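Local coordinates for protein putative uronate isomerase (Thermotoga maritima, PDB 4NAR) that is of uncertain function but may interconvert the enantiomers of lactate, at residues H36-K50 / H73-I87. Sequence-based numbering, arbitrary orientation.
With ACT (acetate ion), chain E; SO4 (sulfate ion), chain C.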
loop_
_atom_site.group_PDB
_atom_site.type_symbol
_atom_site.label_atom_id
_atom_site.label_comp_id
_atom_site.label_asym_id
_atom_site.label_seq_id
_atom_site.Cartn_x
_atom_site.Cartn_y
_atom_site.Cartn_z
ATOM N N HIS A 36 5.031 -3.523 11.494
ATOM C CA HIS A 36 5.798 -3.784 10.272
ATOM C C HIS A 36 4.889 -4.010 9.067
ATOM O O HIS A 36 3.684 -4.251 9.221
ATOM C CB HIS A 36 6.699 -5.023 10.448
ATOM C CG HIS A 36 5.945 -6.260 10.862
ATOM N ND1 HIS A 36 5.371 -7.121 9.955
ATOM C CD2 HIS A 36 5.667 -6.757 12.094
ATOM C CE1 HIS A 36 4.761 -8.101 10.610
ATOM N NE2 HIS A 36 4.928 -7.905 11.903
ATOM N N THR A 37 5.491 -3.947 7.875
ATOM C CA THR A 37 4.810 -4.227 6.614
ATOM C C THR A 37 4.559 -5.733 6.480
ATOM O O THR A 37 5.108 -6.544 7.258
ATOM C CB THR A 37 5.653 -3.729 5.403
ATOM O OG1 THR A 37 6.916 -4.415 5.371
ATOM C CG2 THR A 37 5.910 -2.217 5.497
ATOM N N ASP A 38 3.744 -6.120 5.498
ATOM C CA ASP A 38 3.372 -7.534 5.372
ATOM C C ASP A 38 4.090 -8.206 4.192
ATOM O O ASP A 38 4.959 -7.582 3.563
ATOM C CB ASP A 38 1.848 -7.717 5.293
ATOM C CG ASP A 38 1.243 -7.068 4.054
ATOM O OD1 ASP A 38 2.018 -6.419 3.308
ATOM O OD2 ASP A 38 0.003 -7.193 3.832
ATOM N N TYR A 39 3.722 -9.463 3.905
ATOM C CA TYR A 39 4.385 -10.280 2.869
ATOM C C TYR A 39 4.311 -9.575 1.510
ATOM O O TYR A 39 5.046 -9.906 0.572
ATOM C CB TYR A 39 3.719 -11.667 2.767
ATOM C CG TYR A 39 2.345 -11.614 2.112
ATOM C CD1 TYR A 39 1.209 -11.294 2.856
ATOM C CD2 TYR A 39 2.187 -11.848 0.740
ATOM C CE1 TYR A 39 -0.037 -11.218 2.263
ATOM C CE2 TYR A 39 0.939 -11.772 0.138
ATOM C CZ TYR A 39 -0.171 -11.461 0.904
ATOM O OH TYR A 39 -1.423 -11.377 0.316
ATOM N N THR A 40 3.392 -8.613 1.434
ATOM C CA THR A 40 3.085 -7.858 0.228
ATOM C C THR A 40 4.194 -6.842 -0.089
ATOM O O THR A 40 4.355 -6.411 -1.241
ATOM C CB THR A 40 1.685 -7.179 0.401
ATOM O OG1 THR A 40 0.705 -7.865 -0.395
ATOM C CG2 THR A 40 1.700 -5.677 0.114
ATOM N N ARG A 41 4.962 -6.469 0.931
ATOM C CA ARG A 41 6.056 -5.506 0.753
ATOM C C ARG A 41 7.424 -6.174 0.728
ATOM O O ARG A 41 7.862 -6.760 1.728
ATOM C CB ARG A 41 6.039 -4.456 1.863
ATOM C CG ARG A 41 4.780 -3.607 1.876
ATOM C CD ARG A 41 4.867 -2.520 0.824
ATOM N NE ARG A 41 3.803 -1.542 1.019
ATOM C CZ ARG A 41 3.887 -0.480 1.821
ATOM N NH1 ARG A 41 5.006 -0.233 2.509
ATOM N NH2 ARG A 41 2.842 0.342 1.922
ATOM N N VAL A 42 8.096 -6.088 -0.415
ATOM C CA VAL A 42 9.475 -6.560 -0.510
ATOM C C VAL A 42 10.414 -5.395 -0.174
ATOM O O VAL A 42 10.550 -4.436 -0.952
ATOM C CB VAL A 42 9.776 -7.167 -1.909
ATOM C CG1 VAL A 42 11.112 -7.932 -1.906
ATOM C CG2 VAL A 42 8.634 -8.102 -2.319
ATOM N N ASP A 43 11.048 -5.479 0.997
ATOM C CA ASP A 43 11.867 -4.394 1.522
ATOM C C ASP A 43 12.966 -4.972 2.405
ATOM O O ASP A 43 13.179 -6.191 2.405
ATOM C CB ASP A 43 10.996 -3.385 2.299
ATOM C CG ASP A 43 10.178 -4.034 3.445
ATOM O OD1 ASP A 43 10.686 -4.934 4.178
ATOM O OD2 ASP A 43 9.007 -3.615 3.631
ATOM N N PHE A 44 13.645 -4.126 3.180
ATOM C CA PHE A 44 14.709 -4.634 4.050
ATOM C C PHE A 44 14.366 -4.632 5.557
ATOM O O PHE A 44 15.263 -4.519 6.421
ATOM C CB PHE A 44 16.070 -3.967 3.748
ATOM C CG PHE A 44 16.070 -2.461 3.879
ATOM C CD1 PHE A 44 16.553 -1.841 5.029
ATOM C CD2 PHE A 44 15.600 -1.663 2.851
ATOM C CE1 PHE A 44 16.559 -0.444 5.134
ATOM C CE2 PHE A 44 15.602 -0.274 2.954
ATOM C CZ PHE A 44 16.083 0.334 4.091
ATOM N N THR A 45 13.075 -4.792 5.859
ATOM C CA THR A 45 12.616 -4.910 7.242
ATOM C C THR A 45 13.492 -5.845 8.073
ATOM O O THR A 45 13.891 -5.504 9.195
ATOM C CB THR A 45 11.176 -5.441 7.335
ATOM O OG1 THR A 45 10.278 -4.553 6.648
ATOM C CG2 THR A 45 10.770 -5.599 8.798
ATOM N N HIS A 46 13.792 -7.011 7.507
ATOM C CA HIS A 46 14.555 -8.042 8.208
ATOM C C HIS A 46 15.890 -7.536 8.772
ATOM O O HIS A 46 16.288 -7.947 9.864
ATOM C CB HIS A 46 14.746 -9.287 7.325
ATOM C CG HIS A 46 15.631 -9.073 6.127
ATOM N ND1 HIS A 46 16.848 -9.698 5.988
ATOM C CD2 HIS A 46 15.448 -8.327 5.007
ATOM C CE1 HIS A 46 17.395 -9.340 4.831
ATOM N NE2 HIS A 46 16.569 -8.513 4.222
ATOM N N LEU A 47 16.556 -6.630 8.047
ATOM C CA LEU A 47 17.783 -6.009 8.536
ATOM C C LEU A 47 17.496 -5.051 9.690
ATOM O O LEU A 47 18.323 -4.879 10.584
ATOM C CB LEU A 47 18.515 -5.246 7.416
ATOM C CG LEU A 47 19.142 -5.974 6.212
ATOM C CD1 LEU A 47 19.722 -4.954 5.224
ATOM C CD2 LEU A 47 20.219 -6.972 6.629
ATOM N N VAL A 48 16.332 -4.413 9.667
ATOM C CA VAL A 48 16.002 -3.441 10.707
ATOM C C VAL A 48 15.481 -4.135 11.963
ATOM O O VAL A 48 15.984 -3.912 13.081
ATOM C CB VAL A 48 14.940 -2.439 10.213
ATOM C CG1 VAL A 48 14.665 -1.354 11.271
ATOM C CG2 VAL A 48 15.382 -1.803 8.910
ATOM N N ALA A 49 14.467 -4.976 11.774
ATOM C CA ALA A 49 13.805 -5.658 12.881
ATOM C C ALA A 49 14.761 -6.537 13.698
ATOM O O ALA A 49 14.822 -6.430 14.923
ATOM C CB ALA A 49 12.658 -6.494 12.356
ATOM N N LYS A 50 15.499 -7.409 13.018
ATOM C CA LYS A 50 16.371 -8.348 13.720
ATOM C C LYS A 50 17.464 -7.629 14.530
ATOM O O LYS A 50 17.813 -8.065 15.627
ATOM C CB LYS A 50 16.959 -9.385 12.747
ATOM C CG LYS A 50 18.368 -9.088 12.242
ATOM C CD LYS A 50 18.755 -10.008 11.083
ATOM C CE LYS A 50 20.235 -9.846 10.722
ATOM N NZ LYS A 50 20.501 -10.327 9.337
ATOM N N HIS A 73 -5.484 -6.752 3.728
ATOM C CA HIS A 73 -4.816 -7.975 3.259
ATOM C C HIS A 73 -4.958 -9.160 4.213
ATOM O O HIS A 73 -5.248 -8.981 5.402
ATOM C CB HIS A 73 -3.323 -7.741 3.027
ATOM C CG HIS A 73 -3.020 -6.631 2.076
ATOM N ND1 HIS A 73 -1.740 -6.147 1.893
ATOM C CD2 HIS A 73 -3.824 -5.899 1.270
ATOM C CE1 HIS A 73 -1.770 -5.168 1.004
ATOM N NE2 HIS A 73 -3.020 -4.996 0.612
ATOM N N ARG A 74 -4.707 -10.363 3.691
ATOM C CA ARG A 74 -4.847 -11.601 4.473
ATOM C C ARG A 74 -3.920 -11.618 5.686
ATOM O O ARG A 74 -2.927 -10.874 5.742
ATOM C CB ARG A 74 -4.598 -12.859 3.615
ATOM C CG ARG A 74 -3.185 -12.965 2.979
ATOM C CD ARG A 74 -2.924 -14.402 2.457
ATOM N NE ARG A 74 -1.595 -14.586 1.867
ATOM C CZ ARG A 74 -0.489 -14.859 2.566
ATOM N NH1 ARG A 74 -0.545 -14.968 3.892
ATOM N NH2 ARG A 74 0.683 -15.010 1.941
ATOM N N THR A 75 -4.254 -12.461 6.658
ATOM C CA THR A 75 -3.380 -12.694 7.789
ATOM C C THR A 75 -2.143 -13.429 7.308
ATOM O O THR A 75 -2.175 -14.143 6.293
ATOM C CB THR A 75 -4.064 -13.560 8.863
ATOM O OG1 THR A 75 -4.597 -14.744 8.242
ATOM C CG2 THR A 75 -5.188 -12.787 9.523
HETATM N N MSE A 76 -1.053 -13.253 8.044
HETATM C CA MSE A 76 0.182 -13.956 7.744
HETATM C C MSE A 76 0.385 -15.170 8.630
HETATM O O MSE A 76 -0.007 -15.173 9.807
HETATM C CB MSE A 76 1.380 -13.022 7.864
HETATM C CG MSE A 76 1.784 -12.455 6.512
HETATM SE SE MSE A 76 2.786 -10.843 6.739
HETATM C CE MSE A 76 4.495 -11.530 7.281
ATOM N N LYS A 77 0.986 -16.197 8.042
ATOM C CA LYS A 77 1.468 -17.334 8.802
ATOM C C LYS A 77 2.688 -16.945 9.658
ATOM O O LYS A 77 3.447 -16.028 9.309
ATOM C CB LYS A 77 1.815 -18.464 7.836
ATOM C CG LYS A 77 0.633 -18.896 6.982
ATOM C CD LYS A 77 0.008 -20.170 7.550
ATOM C CE LYS A 77 -1.424 -20.388 7.063
ATOM N NZ LYS A 77 -2.388 -19.507 7.804
ATOM N N ILE A 78 2.868 -17.639 10.777
ATOM C CA ILE A 78 3.998 -17.392 11.671
ATOM C C ILE A 78 5.322 -17.400 10.908
ATOM O O ILE A 78 6.183 -16.535 11.112
ATOM C CB ILE A 78 4.022 -18.420 12.827
ATOM C CG1 ILE A 78 2.959 -18.058 13.876
ATOM C CG2 ILE A 78 5.403 -18.496 13.486
ATOM C CD1 ILE A 78 2.536 -19.237 14.775
ATOM N N GLU A 79 5.470 -18.370 10.013
ATOM C CA GLU A 79 6.675 -18.480 9.205
ATOM C C GLU A 79 6.951 -17.198 8.401
ATOM O O GLU A 79 8.101 -16.775 8.281
ATOM C CB GLU A 79 6.607 -19.715 8.301
ATOM C CG GLU A 79 7.130 -19.476 6.913
ATOM C CD GLU A 79 6.016 -19.192 5.921
ATOM O OE1 GLU A 79 4.872 -19.647 6.157
ATOM O OE2 GLU A 79 6.285 -18.525 4.895
ATOM N N GLU A 80 5.898 -16.569 7.886
ATOM C CA GLU A 80 6.045 -15.311 7.151
ATOM C C GLU A 80 6.530 -14.146 8.036
ATOM O O GLU A 80 7.281 -13.285 7.564
ATOM C CB GLU A 80 4.740 -14.935 6.435
ATOM C CG GLU A 80 4.273 -15.957 5.413
ATOM C CD GLU A 80 2.965 -15.548 4.753
ATOM O OE1 GLU A 80 2.982 -15.296 3.529
ATOM O OE2 GLU A 80 1.920 -15.473 5.452
ATOM N N PHE A 81 6.102 -14.110 9.304
ATOM C CA PHE A 81 6.626 -13.113 10.245
ATOM C C PHE A 81 8.125 -13.308 10.389
ATOM O O PHE A 81 8.893 -12.341 10.383
ATOM C CB PHE A 81 6.001 -13.242 11.647
ATOM C CG PHE A 81 4.597 -12.678 11.768
ATOM C CD1 PHE A 81 4.387 -11.334 12.103
ATOM C CD2 PHE A 81 3.482 -13.497 11.595
ATOM C CE1 PHE A 81 3.076 -10.808 12.240
ATOM C CE2 PHE A 81 2.166 -12.981 11.727
ATOM C CZ PHE A 81 1.967 -11.644 12.048
ATOM N N GLU A 82 8.530 -14.568 10.551
ATOM C CA GLU A 82 9.938 -14.922 10.676
ATOM C C GLU A 82 10.737 -14.404 9.493
ATOM O O GLU A 82 11.770 -13.762 9.677
ATOM C CB GLU A 82 10.110 -16.435 10.755
ATOM C CG GLU A 82 9.470 -17.082 11.971
ATOM C CD GLU A 82 9.756 -18.574 12.048
ATOM O OE1 GLU A 82 8.939 -19.366 11.539
ATOM O OE2 GLU A 82 10.798 -18.960 12.618
ATOM N N LYS A 83 10.257 -14.687 8.282
ATOM C CA LYS A 83 10.926 -14.221 7.077
ATOM C C LYS A 83 10.992 -12.695 7.042
ATOM O O LYS A 83 12.041 -12.117 6.735
ATOM C CB LYS A 83 10.251 -14.771 5.807
ATOM C CG LYS A 83 10.788 -14.134 4.508
ATOM C CD LYS A 83 10.646 -15.035 3.281
ATOM C CE LYS A 83 9.184 -15.185 2.828
ATOM N NZ LYS A 83 9.067 -15.938 1.530
ATOM N N LYS A 84 9.879 -12.045 7.365
ATOM C CA LYS A 84 9.802 -10.583 7.309
ATOM C C LYS A 84 10.719 -9.897 8.324
ATOM O O LYS A 84 11.335 -8.860 8.035
ATOM C CB LYS A 84 8.356 -10.122 7.532
ATOM C CG LYS A 84 8.201 -8.622 7.666
ATOM C CD LYS A 84 8.782 -7.905 6.456
ATOM C CE LYS A 84 7.687 -7.243 5.671
ATOM N NZ LYS A 84 7.487 -7.841 4.362
ATOM N N LEU A 85 10.812 -10.475 9.515
ATOM C CA LEU A 85 11.498 -9.799 10.608
ATOM C C LEU A 85 12.944 -10.260 10.756
ATOM O O LEU A 85 13.785 -9.536 11.318
ATOM C CB LEU A 85 10.723 -10.007 11.908
ATOM C CG LEU A 85 9.310 -9.409 11.852
ATOM C CD1 LEU A 85 8.478 -9.702 13.114
ATOM C CD2 LEU A 85 9.396 -7.889 11.564
ATOM N N GLY A 86 13.227 -11.453 10.226
ATOM C CA GLY A 86 14.499 -12.109 10.441
ATOM C C GLY A 86 14.634 -12.534 11.893
ATOM O O GLY A 86 15.737 -12.573 12.443
ATOM N N ILE A 87 13.502 -12.844 12.524
ATOM C CA ILE A 87 13.480 -13.277 13.922
ATOM C C ILE A 87 12.754 -14.626 14.032
ATOM O O ILE A 87 11.705 -14.825 13.410
ATOM C CB ILE A 87 12.771 -12.232 14.812
ATOM C CG1 ILE A 87 13.394 -10.846 14.607
ATOM C CG2 ILE A 87 12.823 -12.646 16.279
ATOM C CD1 ILE A 87 12.788 -9.738 15.501
HETATM C C ACT E . 3.445 1.387 4.603
HETATM O O ACT E . 3.008 2.202 3.771
HETATM O OXT ACT E . 4.633 1.570 4.923
HETATM C CH3 ACT E . 2.587 0.281 5.158
HETATM S S SO4 C . 0.257 -1.147 -0.288
HETATM O O1 SO4 C . 0.897 -0.002 0.394
HETATM O O2 SO4 C . 0.076 -2.251 0.673
HETATM O O3 SO4 C . -1.060 -0.800 -0.848
HETATM O O4 SO4 C . 1.156 -1.570 -1.366
HETATM O O HOH W 1 -0.883 -9.068 5.633
HETATM O O HOH W 2 -3.823 -10.549 0.868
HETATM O O HOH W 3 10.272 -7.434 3.388
#
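Lys-84, in the last turn of helix 78-85, threads into the loop that links strand 31-36 to helix 45-58, so the contact joins two successive beta-alpha-beta crossovers of the mixed sheet. From CB, chi1 of 173° carries CG anti to the backbone N and to its first contact, His-36 ND1 at 3.9 Å. CD then packs on Thr-45 CB at 3.5 Å, and CE passes Thr-37 OG1 at 2.9 Å. Bends at the three later torsions bring NZ to three acceptors: Asp-38 O at 2.7 Å, from above the carbonyl plane, Arg-41 O at 2.9 Å, in the carbonyl plane, and a water at 3.0 Å. Next to Lys-84, Leu-85 CD2 sits over one face of the His-36 ring and against Ala-49 CB. Ahead of helix 78-85, the Arg-74 guanidinium lies flat on the Tyr-39 ring (planes 16° apart, centres 3.8 Å), a cation-pi stack, while NH1 and NH2 grip Glu-80 end-on and NE pairs with Asp-280. A leucine in place of Arg-74 would probably leave both carboxylates without their cationic mate and the tyrosine face without its stack. Near the bound sulfate, His-73 ND1 donates to the syn lone pair of Asp-38 OD2 at 2.8 Å, ring and carboxylate planes 16° apart.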